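Local coordinates for protein putative protease I (Bacteroides thetaiotaomicron VPI-5482, PDB 3CNE) that binds flavin derivatives such as lumichrome, riboflavin, FMN and FAD, may act as a flavin store, and appears to lack proteolytic or chaperone activity, at residues A[55-60]-A[94-99]; A[68-73]-A[115-120]; A[5-10]-A[20-25]; A[41-46]-A[51-56]. All coordinates share one frame; numbering follows the deposited sequence.

Interaction 1. Residues A[55-60]-A[94-99]; sequences DVIANL and MEVIKT
Val96 reaches out of helix 88-102 toward the short 3-10 turn that follows strand 55-56, and its two methyls carry the whole contact. Its CB serves only as the fork, since no side-chain atom of the turn comes into close contact with it. From there Val96 CG1, anti to its own backbone nitrogen (chi1 163°), meets Leu60 CD2 at 3.6 Å, with Leu60 CG behind it. The other branch, CG2, turns to the opposite end of the turn, where Ile57 CG1 lies 4.2 Å from Val96 CG2 in looser packing. The two partners come in differently: Leu60 crosses the valine at about a right angle, whereas Ile57 and Val96 slide past each other in opposite directions. Every touching atom is a buried carbon, so van der Waals packing is all that joins the two segments here. The turn has polar support of its own, away from the helix. Asn59 ND2 donates to the syn side of Asp55 OD1 at 2.9 Å, and Leu60 N bonds back to Ile57 O. In the fold, Ile57 and Leu60 also pack on Leu8, and Leu60 on Ala6, both of strand 4-9. The turn thus lies between strand 4-9 of the central sheet and helix 88-102, which on another side rests, through Ile97, on Met116 and Phe117 of helix 113-119.

Interaction 2. Residues A[68-73]-A[115-120]; sequences DALVFS and MMFDFT
Phe117, whose ring meets Leu70 and Phe72 of strand 69-73, has a backbone O gripped by two donors: Thr120 OG1 at 2.7 Å, in the carbonyl plane, and Thr120 N at 3.0 Å. The two bonds turn the chain back on itself around Phe117 O, where helix 113-119 lies over the sheet of this DJ-1/PfpI-type alpha/beta fold, and the packing beneath includes a Met-aromatic contact. Met116, deposited as selenomethionine, sets its CG over one face of the Phe72 ring, 4.0 Å from the centroid, a CH-pi contact. Its SE stands off at 5.3 Å from the same centroid, approaching obliquely. The phenylalanine is brought there by its extended first torsion, CG anti to the backbone N (chi1 -178°), which sends the ring out from the strand. Phe117 takes the neighbouring position: Leu70 CD2 touches CE1 of its ring at the edge, 3.9 Å away, while Phe72 CB packs near Phe117 CZ. A serine in place of Phe72 would probably leave Met116 CG without its aromatic face and open a gap beside the zinc site. Zinc, held by Cys74 and Cys111, lies about 6 Å from the Phe72 side chain, so the aromatic packing lies close behind the metal site, with Phe72 next to Cys74. At the far end of the bent Met116 chain, the CE methyl comes to 4.1 Å from Phe72 CE1.

Interaction 3. Residues A[5-10]-A[20-25]; sequences VAVLAV and QYLEAF
Val5, Val7, Leu22 and Phe25 form an entirely apolar joint between strand 4-9 and helix 15-27, the first two elements of a beta-alpha-beta unit completed by strand 31-36. The two short segments run nearly antiparallel, their axes 11.0 Å apart at closest approach. Contacts between methyls and the aromatic ring come first. Val5 stands over one face of the Phe25 ring, its CG2 4.2 Å above the plane toward the rim, and its CG1 is 3.9 Å from Phe25 CE2. Val7 comes instead to the ring's edge, its CG2 4.0 Å from that same CE2, near the plane. Tyr21 O lies 3.3 Å above the opposite face, also toward the rim, so the ring has a neighbour on each side. The aliphatic pairing is a single one: Val7 CG2 also touches Leu22 CD2 at 4.1 Å. Leu22 holds CG anti to the carbonyl carbon (chi1 -55°), which carries CD2 to the valine. The polar ends of Tyr21 and Glu23 find partners elsewhere, Tyr21 OH on His110 ND1 and Glu23 OE2 on Asn14 ND2 of the second subunit. Because every contact between the segments is carbon to carbon, the joint rests on shape rather than on directed bonds: one methyl, Val7 CG2, serves both ring edge and leucine, and all four side chains are buried with no polar atom of theirs taking part.

Interaction 4. Residues A[41-46]-A[51-56]; sequences KEIKTN and LIVDDV
A beta hairpin, strand 42-44 against strand 50-52, underlies this contact, with Lys41 extending it toward strand 55-56. Ile43 and Leu51 form an antiparallel hydrogen-bonded pair: Ile43 N gives to Leu51 O at 2.9 Å, nearly along the C=O axis, and Leu51 N returns a bond to Ile43 O. One step on, Val53 N donates to Lys41 O at 2.9 Å, almost straight (176° at the hydrogen). Glu42 and Ile52 make the non-hydrogen-bonded pair between them. On the buried face, Ile43 CG1 sits between its backbone N and carbonyl carbon (chi1 63°) and packs on Leu51 CB at 3.9 Å, while its CD1 reaches Val53 CG1. Thr45 CG2 touches Leu51 CD1, the two side chains crossing at about a right angle. The Lys41 chain, bent at chi3, lies along the backbone beyond the strand, its CD 3.4 Å from Asp54 O. Leu51 and Ile52 also pair antiparallel with a strand of the second subunit, continuing the small sheet across the dimer. Directional backbone bonds therefore set the register, while apolar packing holds the hairpin in place: Ile43 and Val53 on Ala36, Val53 also on Val34, Leu51 on Leu18 and Phe19 of helix 15-27.

In the fold
Along the chain, interaction 3 closes first, interaction 4 follows, and interaction 1 begins on the residues 55-56 where interaction 4 ends; the segments of interactions 1 and 2 then alternate. All four reach the same mixed sheet. Interactions 1 and 2, with centres 10 Å apart, lie on one side of it and touch through helices 88-102 and 113-119, whereas interaction 3 packs helix 15-27 on the other side. Strands 4-9 and 69-73 are neighbours, so interactions 2 and 3 sit back to back, 12 Å apart between centres. Interaction 4 is outlying, about 15 Å from the chain centre, and together with interaction 3 it touches the second subunit, linking core packing to the homodimer.

Interaction 1. Residues A[55-60]-A[94-99]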
loop_
_atom_site.group_PDB
_atom_site.type_symbol
_atom_site.label_atom_id
_atom_site.label_comp_id
_atom_site.label_asym_id
_atom_site.label_seq_id
_atom_site.Cartn_x
_atom_site.Cartn_y
_atom_site.Cartn_z
ATOM N N ASP A 55 -9.247 0.511 -15.523
ATOM C CA ASP A 55 -10.549 0.736 -16.158
ATOM C C ASP A 55 -11.503 1.273 -15.097
ATOM O O ASP A 55 -11.141 1.401 -13.915
ATOM C CB ASP A 55 -11.075 -0.593 -16.687
ATOM C CG ASP A 55 -11.965 -0.445 -17.917
ATOM O OD1 ASP A 55 -12.470 0.669 -18.225
ATOM O OD2 ASP A 55 -12.178 -1.481 -18.547
ATOM N N VAL A 56 -12.723 1.574 -15.534
ATOM C CA VAL A 56 -13.771 2.027 -14.646
ATOM C C VAL A 56 -14.779 0.892 -14.464
ATOM O O VAL A 56 -14.883 0.021 -15.312
ATOM C CB VAL A 56 -14.478 3.275 -15.180
ATOM C CG1 VAL A 56 -13.501 4.442 -15.331
ATOM C CG2 VAL A 56 -15.235 2.998 -16.520
ATOM N N ILE A 57 -15.517 0.932 -13.354
ATOM C CA ILE A 57 -16.426 -0.139 -12.971
ATOM C C ILE A 57 -17.583 -0.314 -13.961
ATOM O O ILE A 57 -18.136 -1.420 -14.074
ATOM C CB ILE A 57 -16.962 0.057 -11.513
ATOM C CG1 ILE A 57 -17.751 -1.191 -11.063
ATOM C CG2 ILE A 57 -17.799 1.356 -11.375
ATOM C CD1 ILE A 57 -17.693 -1.427 -9.561
ATOM N N ALA A 58 -17.959 0.766 -14.650
ATOM C CA ALA A 58 -19.026 0.686 -15.684
ATOM C C ALA A 58 -18.686 -0.374 -16.733
ATOM O O ALA A 58 -19.573 -1.090 -17.213
ATOM C CB ALA A 58 -19.262 2.046 -16.345
ATOM N N ASN A 59 -17.399 -0.493 -17.066
ATOM C CA ASN A 59 -16.954 -1.449 -18.092
ATOM C C ASN A 59 -16.820 -2.900 -17.623
ATOM O O ASN A 59 -16.539 -3.806 -18.420
ATOM C CB ASN A 59 -15.670 -0.946 -18.744
ATOM C CG ASN A 59 -15.912 0.243 -19.627
ATOM O OD1 ASN A 59 -17.030 0.457 -20.106
ATOM N ND2 ASN A 59 -14.873 1.031 -19.853
ATOM N N LEU A 60 -17.045 -3.116 -16.329
ATOM C CA LEU A 60 -17.074 -4.448 -15.742
ATOM C C LEU A 60 -18.486 -5.057 -15.828
ATOM O O LEU A 60 -18.646 -6.279 -15.823
ATOM C CB LEU A 60 -16.584 -4.398 -14.283
ATOM C CG LEU A 60 -16.517 -5.706 -13.496
ATOM C CD1 LEU A 60 -15.670 -6.759 -14.246
ATOM C CD2 LEU A 60 -15.957 -5.478 -12.099
HETATM N N MSE A 94 -23.109 -1.909 -6.713
HETATM C CA MSE A 94 -24.120 -2.808 -6.166
HETATM C C MSE A 94 -24.464 -3.900 -7.159
HETATM O O MSE A 94 -24.543 -5.077 -6.794
HETATM C CB MSE A 94 -25.385 -2.037 -5.790
HETATM C CG MSE A 94 -25.191 -1.062 -4.641
HETATM SE SE MSE A 94 -24.869 -1.973 -2.927
HETATM C CE MSE A 94 -22.912 -2.160 -2.938
ATOM N N GLU A 95 -24.667 -3.498 -8.409
ATOM C CA GLU A 95 -24.963 -4.417 -9.490
ATOM C C GLU A 95 -23.854 -5.464 -9.641
ATOM O O GLU A 95 -24.107 -6.675 -9.672
ATOM C CB GLU A 95 -25.112 -3.649 -10.808
ATOM C CG GLU A 95 -25.796 -4.488 -11.878
ATOM C CD GLU A 95 -25.779 -3.867 -13.266
ATOM O OE1 GLU A 95 -26.146 -2.664 -13.399
ATOM O OE2 GLU A 95 -25.420 -4.619 -14.226
ATOM N N VAL A 96 -22.627 -4.979 -9.729
ATOM C CA VAL A 96 -21.467 -5.843 -9.949
ATOM C C VAL A 96 -21.229 -6.791 -8.786
ATOM O O VAL A 96 -20.879 -7.946 -8.989
ATOM C CB VAL A 96 -20.198 -5.013 -10.264
ATOM C CG1 VAL A 96 -18.947 -5.852 -10.074
ATOM C CG2 VAL A 96 -20.273 -4.438 -11.713
ATOM N N ILE A 97 -21.430 -6.313 -7.566
ATOM C CA ILE A 97 -21.204 -7.168 -6.387
ATOM C C ILE A 97 -22.277 -8.257 -6.321
ATOM O O ILE A 97 -21.981 -9.427 -6.024
ATOM C CB ILE A 97 -21.192 -6.369 -5.103
ATOM C CG1 ILE A 97 -19.891 -5.547 -5.000
ATOM C CG2 ILE A 97 -21.361 -7.266 -3.894
ATOM C CD1 ILE A 97 -19.972 -4.521 -3.886
ATOM N N LYS A 98 -23.519 -7.859 -6.589
ATOM C CA LYS A 98 -24.633 -8.825 -6.623
ATOM C C LYS A 98 -24.364 -9.910 -7.652
ATOM O O LYS A 98 -24.497 -11.086 -7.348
ATOM C CB LYS A 98 -25.972 -8.133 -6.890
ATOM C CG LYS A 98 -27.200 -9.003 -6.530
ATOM C CD LYS A 98 -28.501 -8.305 -6.960
ATOM C CE LYS A 98 -29.752 -9.212 -6.763
ATOM N NZ LYS A 98 -30.585 -8.794 -5.598
ATOM N N THR A 99 -23.986 -9.514 -8.861
ATOM C CA THR A 99 -23.752 -10.454 -9.940
ATOM C C THR A 99 -22.621 -11.439 -9.625
ATOM O O THR A 99 -22.802 -12.637 -9.764
ATOM C CB THR A 99 -23.476 -9.723 -11.236
ATOM O OG1 THR A 99 -24.601 -8.899 -11.544
ATOM C CG2 THR A 99 -23.223 -10.695 -12.372
#

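Interaction 2. Residues A[68-73]-A[115-120]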
loop_
_atom_site.group_PDB
_atom_site.type_symbol
_atom_site.label_atom_id
_atom_site.label_comp_id
_atom_site.label_asym_id
_atom_site.label_seq_id
_atom_site.Cartn_x
_atom_site.Cartn_y
_atom_site.Cartn_z
ATOM N N ASP A 68 -12.908 -14.754 -11.792
ATOM C CA ASP A 68 -13.158 -15.829 -10.829
ATOM C C ASP A 68 -13.406 -15.285 -9.416
ATOM O O ASP A 68 -13.900 -15.983 -8.538
ATOM C CB ASP A 68 -11.955 -16.760 -10.823
ATOM C CG ASP A 68 -11.731 -17.406 -12.176
ATOM O OD1 ASP A 68 -12.467 -18.351 -12.499
ATOM O OD2 ASP A 68 -10.861 -16.951 -12.934
ATOM N N ALA A 69 -13.004 -14.028 -9.211
ATOM C CA ALA A 69 -12.924 -13.437 -7.882
ATOM C C ALA A 69 -13.127 -11.941 -7.993
ATOM O O ALA A 69 -12.783 -11.345 -9.006
ATOM C CB ALA A 69 -11.566 -13.727 -7.224
ATOM N N LEU A 70 -13.702 -11.367 -6.939
ATOM C CA LEU A 70 -13.802 -9.930 -6.768
ATOM C C LEU A 70 -13.098 -9.562 -5.472
ATOM O O LEU A 70 -13.314 -10.207 -4.435
ATOM C CB LEU A 70 -15.259 -9.508 -6.719
ATOM C CG LEU A 70 -15.654 -8.022 -6.670
ATOM C CD1 LEU A 70 -17.074 -7.846 -7.165
ATOM C CD2 LEU A 70 -15.595 -7.514 -5.228
ATOM N N VAL A 71 -12.246 -8.536 -5.540
ATOM C CA VAL A 71 -11.698 -7.886 -4.347
ATOM C C VAL A 71 -12.354 -6.510 -4.182
ATOM O O VAL A 71 -12.399 -5.723 -5.126
ATOM C CB VAL A 71 -10.153 -7.692 -4.411
ATOM C CG1 VAL A 71 -9.678 -6.819 -3.305
ATOM C CG2 VAL A 71 -9.427 -9.058 -4.340
ATOM N N PHE A 72 -12.897 -6.241 -2.998
ATOM C CA PHE A 72 -13.386 -4.896 -2.703
ATOM C C PHE A 72 -12.373 -4.207 -1.802
ATOM O O PHE A 72 -12.205 -4.569 -0.626
ATOM C CB PHE A 72 -14.757 -4.874 -2.021
ATOM C CG PHE A 72 -15.252 -3.465 -1.781
ATOM C CD1 PHE A 72 -15.855 -2.744 -2.816
ATOM C CD2 PHE A 72 -15.037 -2.834 -0.564
ATOM C CE1 PHE A 72 -16.279 -1.387 -2.625
ATOM C CE2 PHE A 72 -15.476 -1.517 -0.354
ATOM C CZ PHE A 72 -16.089 -0.796 -1.395
ATOM N N SER A 73 -11.704 -3.215 -2.364
ATOM C CA SER A 73 -10.636 -2.530 -1.651
ATOM C C SER A 73 -11.188 -1.198 -1.122
ATOM O O SER A 73 -11.472 -0.265 -1.876
ATOM C CB SER A 73 -9.426 -2.345 -2.572
ATOM O OG SER A 73 -8.224 -2.224 -1.824
HETATM N N MSE A 115 -19.718 -4.978 4.452
HETATM C CA MSE A 115 -20.967 -4.213 4.477
HETATM C C MSE A 115 -21.463 -3.960 3.060
HETATM O O MSE A 115 -22.653 -4.097 2.780
HETATM C CB MSE A 115 -20.785 -2.910 5.228
HETATM C CG MSE A 115 -22.080 -2.127 5.424
HETATM SE SE MSE A 115 -21.698 -0.316 6.050
HETATM C CE MSE A 115 -20.803 0.504 4.496
HETATM N N MSE A 116 -20.540 -3.616 2.164
HETATM C CA MSE A 116 -20.884 -3.449 0.749
HETATM C C MSE A 116 -21.501 -4.753 0.207
HETATM O O MSE A 116 -22.495 -4.732 -0.522
HETATM C CB MSE A 116 -19.654 -3.020 -0.056
HETATM C CG MSE A 116 -19.099 -1.658 0.382
HETATM SE SE MSE A 116 -20.386 -0.218 -0.031
HETATM C CE MSE A 116 -20.115 -0.183 -1.912
ATOM N N PHE A 117 -20.886 -5.880 0.564
ATOM C CA PHE A 117 -21.417 -7.191 0.222
ATOM C C PHE A 117 -22.817 -7.379 0.818
ATOM O O PHE A 117 -23.739 -7.761 0.097
ATOM C CB PHE A 117 -20.461 -8.322 0.687
ATOM C CG PHE A 117 -19.106 -8.332 -0.004
ATOM C CD1 PHE A 117 -18.906 -7.694 -1.226
ATOM C CD2 PHE A 117 -18.034 -9.031 0.565
ATOM C CE1 PHE A 117 -17.632 -7.741 -1.875
ATOM C CE2 PHE A 117 -16.774 -9.084 -0.067
ATOM C CZ PHE A 117 -16.577 -8.427 -1.287
ATOM N N ASP A 118 -22.970 -7.081 2.114
ATOM C CA ASP A 118 -24.227 -7.268 2.822
ATOM C C ASP A 118 -25.379 -6.540 2.150
ATOM O O ASP A 118 -26.468 -7.104 2.011
ATOM C CB ASP A 118 -24.126 -6.832 4.295
ATOM C CG ASP A 118 -25.498 -6.890 5.038
ATOM O OD1 ASP A 118 -26.562 -6.763 4.401
ATOM O OD2 ASP A 118 -25.549 -7.042 6.266
ATOM N N PHE A 119 -25.123 -5.301 1.725
ATOM C CA PHE A 119 -26.133 -4.453 1.088
ATOM C C PHE A 119 -26.813 -5.163 -0.069
ATOM O O PHE A 119 -27.988 -4.915 -0.358
ATOM C CB PHE A 119 -25.505 -3.139 0.575
ATOM C CG PHE A 119 -25.158 -2.141 1.656
ATOM C CD1 PHE A 119 -25.608 -2.294 2.954
ATOM C CD2 PHE A 119 -24.424 -0.998 1.336
ATOM C CE1 PHE A 119 -25.305 -1.353 3.932
ATOM C CE2 PHE A 119 -24.110 -0.054 2.290
ATOM C CZ PHE A 119 -24.554 -0.221 3.594
ATOM N N THR A 120 -26.066 -6.028 -0.750
ATOM C CA THR A 120 -26.600 -6.745 -1.900
ATOM C C THR A 120 -27.307 -8.034 -1.466
ATOM O O THR A 120 -27.936 -8.688 -2.283
ATOM C CB THR A 120 -25.499 -7.097 -2.944
ATOM O OG1 THR A 120 -24.689 -8.146 -2.427
ATOM C CG2 THR A 120 -24.613 -5.868 -3.255
#

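Interaction 3. Residues A[5-10]-A[20-25]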
loop_
_atom_site.group_PDB
_atom_site.type_symbol
_atom_site.label_atom_id
_atom_site.label_comp_id
_atom_site.label_asym_id
_atom_site.label_seq_id
_atom_site.Cartn_x
_atom_site.Cartn_y
_atom_site.Cartn_z
ATOM N N VAL A 5 -8.812 -12.033 -11.193
ATOM C CA VAL A 5 -9.409 -11.265 -10.092
ATOM C C VAL A 5 -9.812 -9.897 -10.607
ATOM O O VAL A 5 -9.004 -9.199 -11.231
ATOM C CB VAL A 5 -8.393 -11.055 -8.902
ATOM C CG1 VAL A 5 -9.064 -10.393 -7.728
ATOM C CG2 VAL A 5 -7.762 -12.379 -8.473
ATOM N N ALA A 6 -11.055 -9.506 -10.365
ATOM C CA ALA A 6 -11.427 -8.121 -10.574
ATOM C C ALA A 6 -11.262 -7.404 -9.250
ATOM O O ALA A 6 -11.904 -7.746 -8.249
ATOM C CB ALA A 6 -12.867 -7.999 -11.098
ATOM N N VAL A 7 -10.370 -6.410 -9.244
ATOM C CA VAL A 7 -10.145 -5.581 -8.084
ATOM C C VAL A 7 -10.917 -4.259 -8.214
ATOM O O VAL A 7 -10.753 -3.527 -9.192
ATOM C CB VAL A 7 -8.637 -5.307 -7.899
ATOM C CG1 VAL A 7 -8.389 -4.491 -6.639
ATOM C CG2 VAL A 7 -7.875 -6.649 -7.824
ATOM N N LEU A 8 -11.728 -3.945 -7.202
ATOM C CA LEU A 8 -12.476 -2.690 -7.197
ATOM C C LEU A 8 -11.841 -1.711 -6.243
ATOM O O LEU A 8 -11.727 -1.999 -5.039
ATOM C CB LEU A 8 -13.928 -2.930 -6.802
ATOM C CG LEU A 8 -14.711 -4.044 -7.502
ATOM C CD1 LEU A 8 -16.147 -4.067 -6.964
ATOM C CD2 LEU A 8 -14.724 -3.872 -9.013
ATOM N N ALA A 9 -11.417 -0.571 -6.791
ATOM C CA ALA A 9 -10.796 0.497 -6.017
ATOM C C ALA A 9 -11.734 1.701 -5.926
ATOM O O ALA A 9 -12.132 2.266 -6.954
ATOM C CB ALA A 9 -9.438 0.891 -6.634
ATOM N N VAL A 10 -12.158 2.048 -4.711
ATOM C CA VAL A 10 -13.057 3.175 -4.563
ATOM C C VAL A 10 -12.215 4.464 -4.598
ATOM O O VAL A 10 -11.009 4.398 -4.701
ATOM C CB VAL A 10 -13.898 3.083 -3.289
ATOM C CG1 VAL A 10 -14.947 1.944 -3.456
ATOM C CG2 VAL A 10 -13.005 2.897 -2.012
ATOM N N GLN A 20 -1.414 -4.308 -0.561
ATOM C CA GLN A 20 -1.300 -5.640 0.053
ATOM C C GLN A 20 -1.875 -6.715 -0.863
ATOM O O GLN A 20 -1.242 -7.736 -1.079
ATOM C CB GLN A 20 -2.015 -5.679 1.406
ATOM C CG GLN A 20 -1.220 -5.041 2.524
ATOM C CD GLN A 20 -1.858 -5.335 3.861
ATOM O OE1 GLN A 20 -1.750 -6.460 4.376
ATOM N NE2 GLN A 20 -2.575 -4.355 4.408
ATOM N N TYR A 21 -3.057 -6.474 -1.430
ATOM C CA TYR A 21 -3.604 -7.389 -2.421
ATOM C C TYR A 21 -2.721 -7.445 -3.676
ATOM O O TYR A 21 -2.362 -8.532 -4.122
ATOM C CB TYR A 21 -5.031 -7.009 -2.840
ATOM C CG TYR A 21 -6.074 -7.046 -1.738
ATOM C CD1 TYR A 21 -6.401 -8.256 -1.101
ATOM C CD2 TYR A 21 -6.781 -5.893 -1.376
ATOM C CE1 TYR A 21 -7.377 -8.304 -0.088
ATOM C CE2 TYR A 21 -7.759 -5.939 -0.383
ATOM C CZ TYR A 21 -8.053 -7.155 0.251
ATOM O OH TYR A 21 -9.006 -7.222 1.241
ATOM N N LEU A 22 -2.374 -6.281 -4.232
ATOM C CA LEU A 22 -1.756 -6.264 -5.555
ATOM C C LEU A 22 -0.360 -6.837 -5.521
ATOM O O LEU A 22 0.034 -7.539 -6.450
ATOM C CB LEU A 22 -1.780 -4.877 -6.193
ATOM C CG LEU A 22 -3.156 -4.204 -6.298
ATOM C CD1 LEU A 22 -3.036 -2.911 -7.089
ATOM C CD2 LEU A 22 -4.227 -5.134 -6.906
ATOM N N GLU A 23 0.394 -6.537 -4.464
ATOM C CA GLU A 23 1.712 -7.125 -4.313
ATOM C C GLU A 23 1.615 -8.631 -4.207
ATOM O O GLU A 23 2.359 -9.373 -4.890
ATOM C CB GLU A 23 2.425 -6.585 -3.091
ATOM C CG GLU A 23 3.810 -7.184 -2.943
ATOM C CD GLU A 23 4.384 -6.938 -1.617
ATOM O OE1 GLU A 23 3.671 -7.175 -0.613
ATOM O OE2 GLU A 23 5.546 -6.489 -1.579
ATOM N N ALA A 24 0.718 -9.095 -3.351
ATOM C CA ALA A 24 0.541 -10.555 -3.194
ATOM C C ALA A 24 0.186 -11.247 -4.527
ATOM O O ALA A 24 0.795 -12.263 -4.867
ATOM C CB ALA A 24 -0.483 -10.881 -2.095
ATOM N N PHE A 25 -0.768 -10.689 -5.278
ATOM C CA PHE A 25 -1.161 -11.273 -6.562
ATOM C C PHE A 25 0.017 -11.277 -7.515
ATOM O O PHE A 25 0.308 -12.301 -8.117
ATOM C CB PHE A 25 -2.334 -10.526 -7.238
ATOM C CG PHE A 25 -3.621 -10.542 -6.463
ATOM C CD1 PHE A 25 -3.959 -11.604 -5.634
ATOM C CD2 PHE A 25 -4.522 -9.497 -6.597
ATOM C CE1 PHE A 25 -5.167 -11.601 -4.906
ATOM C CE2 PHE A 25 -5.745 -9.493 -5.893
ATOM C CZ PHE A 25 -6.060 -10.545 -5.041
#

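Interaction 4. Residues A[41-46]-A[51-56]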
loop_
_atom_site.group_PDB
_atom_site.type_symbol
_atom_site.label_atom_id
_atom_site.label_comp_id
_atom_site.label_asym_id
_atom_site.label_seq_id
_atom_site.Cartn_x
_atom_site.Cartn_y
_atom_site.Cartn_z
ATOM N N LYS A 41 -10.670 6.440 -14.636
ATOM C CA LYS A 41 -9.622 5.540 -14.124
ATOM C C LYS A 41 -8.728 6.162 -13.052
ATOM O O LYS A 41 -7.932 5.455 -12.396
ATOM C CB LYS A 41 -8.676 5.162 -15.267
ATOM C CG LYS A 41 -9.256 4.365 -16.329
ATOM C CD LYS A 41 -8.169 3.713 -17.165
ATOM C CE LYS A 41 -7.546 4.647 -18.188
ATOM N NZ LYS A 41 -6.597 3.849 -19.058
ATOM N N GLU A 42 -8.785 7.487 -12.937
ATOM C CA GLU A 42 -7.891 8.221 -12.058
ATOM C C GLU A 42 -8.560 8.384 -10.692
ATOM O O GLU A 42 -9.665 8.941 -10.602
ATOM C CB GLU A 42 -7.555 9.591 -12.658
ATOM C CG GLU A 42 -6.560 10.332 -11.805
ATOM C CD GLU A 42 -6.251 11.730 -12.294
ATOM O OE1 GLU A 42 -5.860 11.898 -13.476
ATOM O OE2 GLU A 42 -6.378 12.653 -11.461
ATOM N N ILE A 43 -7.929 7.859 -9.641
ATOM C CA ILE A 43 -8.524 7.889 -8.287
ATOM C C ILE A 43 -7.496 8.422 -7.301
ATOM O O ILE A 43 -6.359 8.558 -7.652
ATOM C CB ILE A 43 -8.997 6.474 -7.792
ATOM C CG1 ILE A 43 -7.794 5.510 -7.658
ATOM C CG2 ILE A 43 -10.162 5.918 -8.677
ATOM C CD1 ILE A 43 -8.119 4.186 -6.951
ATOM N N LYS A 44 -7.902 8.729 -6.077
ATOM C CA LYS A 44 -6.959 9.158 -5.056
ATOM C C LYS A 44 -6.855 8.091 -4.020
ATOM O O LYS A 44 -7.740 7.242 -3.942
ATOM C CB LYS A 44 -7.427 10.439 -4.401
ATOM C CG LYS A 44 -6.866 11.667 -5.066
ATOM C CD LYS A 44 -7.714 12.141 -6.224
ATOM C CE LYS A 44 -7.307 13.582 -6.602
ATOM N NZ LYS A 44 -8.501 14.361 -7.104
ATOM N N THR A 45 -5.780 8.118 -3.228
ATOM C CA THR A 45 -5.714 7.285 -2.040
ATOM C C THR A 45 -6.172 8.155 -0.898
ATOM O O THR A 45 -6.164 9.388 -1.024
ATOM C CB THR A 45 -4.318 6.763 -1.784
ATOM O OG1 THR A 45 -3.389 7.859 -1.625
ATOM C CG2 THR A 45 -3.871 5.916 -3.025
ATOM N N ASN A 46 -6.513 7.553 0.221
ATOM C CA ASN A 46 -6.867 8.321 1.436
ATOM C C ASN A 46 -5.713 9.280 1.739
ATOM O O ASN A 46 -5.928 10.421 2.132
ATOM C CB ASN A 46 -7.015 7.400 2.643
ATOM C CG ASN A 46 -8.231 6.490 2.562
ATOM O OD1 ASN A 46 -9.090 6.648 1.701
ATOM N ND2 ASN A 46 -8.320 5.563 3.495
ATOM N N LEU A 51 -3.626 7.445 -8.222
ATOM C CA LEU A 51 -3.449 6.216 -8.974
ATOM C C LEU A 51 -4.243 6.284 -10.270
ATOM O O LEU A 51 -5.366 6.772 -10.299
ATOM C CB LEU A 51 -3.927 4.996 -8.170
ATOM C CG LEU A 51 -3.305 4.743 -6.790
ATOM C CD1 LEU A 51 -4.022 3.572 -6.164
ATOM C CD2 LEU A 51 -1.824 4.430 -6.919
ATOM N N ILE A 52 -3.644 5.797 -11.347
ATOM C CA ILE A 52 -4.394 5.564 -12.587
ATOM C C ILE A 52 -4.514 4.047 -12.715
ATOM O O ILE A 52 -3.521 3.342 -12.881
ATOM C CB ILE A 52 -3.737 6.231 -13.802
ATOM C CG1 ILE A 52 -3.455 7.723 -13.478
ATOM C CG2 ILE A 52 -4.648 6.082 -15.062
ATOM C CD1 ILE A 52 -2.938 8.577 -14.685
ATOM N N VAL A 53 -5.732 3.548 -12.590
ATOM C CA VAL A 53 -5.968 2.099 -12.577
ATOM C C VAL A 53 -6.298 1.641 -14.015
ATOM O O VAL A 53 -6.071 2.409 -14.949
ATOM C CB VAL A 53 -7.007 1.686 -11.521
ATOM C CG1 VAL A 53 -6.577 2.160 -10.107
ATOM C CG2 VAL A 53 -8.432 2.231 -11.876
ATOM N N ASP A 54 -6.787 0.406 -14.191
ATOM C CA ASP A 54 -6.912 -0.177 -15.524
ATOM C C ASP A 54 -8.172 0.265 -16.261
ATOM O O ASP A 54 -8.182 0.332 -17.493
ATOM C CB ASP A 54 -6.864 -1.710 -15.460
ATOM C CG ASP A 54 -5.521 -2.233 -14.891
ATOM O OD1 ASP A 54 -4.459 -1.685 -15.284
ATOM O OD2 ASP A 54 -5.537 -3.149 -14.042
ATOM N N ASP A 55 -9.247 0.511 -15.523
ATOM C CA ASP A 55 -10.549 0.736 -16.158
ATOM C C ASP A 55 -11.503 1.273 -15.097
ATOM O O ASP A 55 -11.141 1.401 -13.915
ATOM C CB ASP A 55 -11.075 -0.593 -16.687
ATOM C CG ASP A 55 -11.965 -0.445 -17.917
ATOM O OD1 ASP A 55 -12.470 0.669 -18.225
ATOM O OD2 ASP A 55 -12.178 -1.481 -18.547
ATOM N N VAL A 56 -12.723 1.574 -15.534
ATOM C CA VAL A 56 -13.771 2.027 -14.646
ATOM C C VAL A 56 -14.779 0.892 -14.464
ATOM O O VAL A 56 -14.883 0.021 -15.312
ATOM C CB VAL A 56 -14.478 3.275 -15.180
ATOM C CG1 VAL A 56 -13.501 4.442 -15.331
ATOM C CG2 VAL A 56 -15.235 2.998 -16.520
#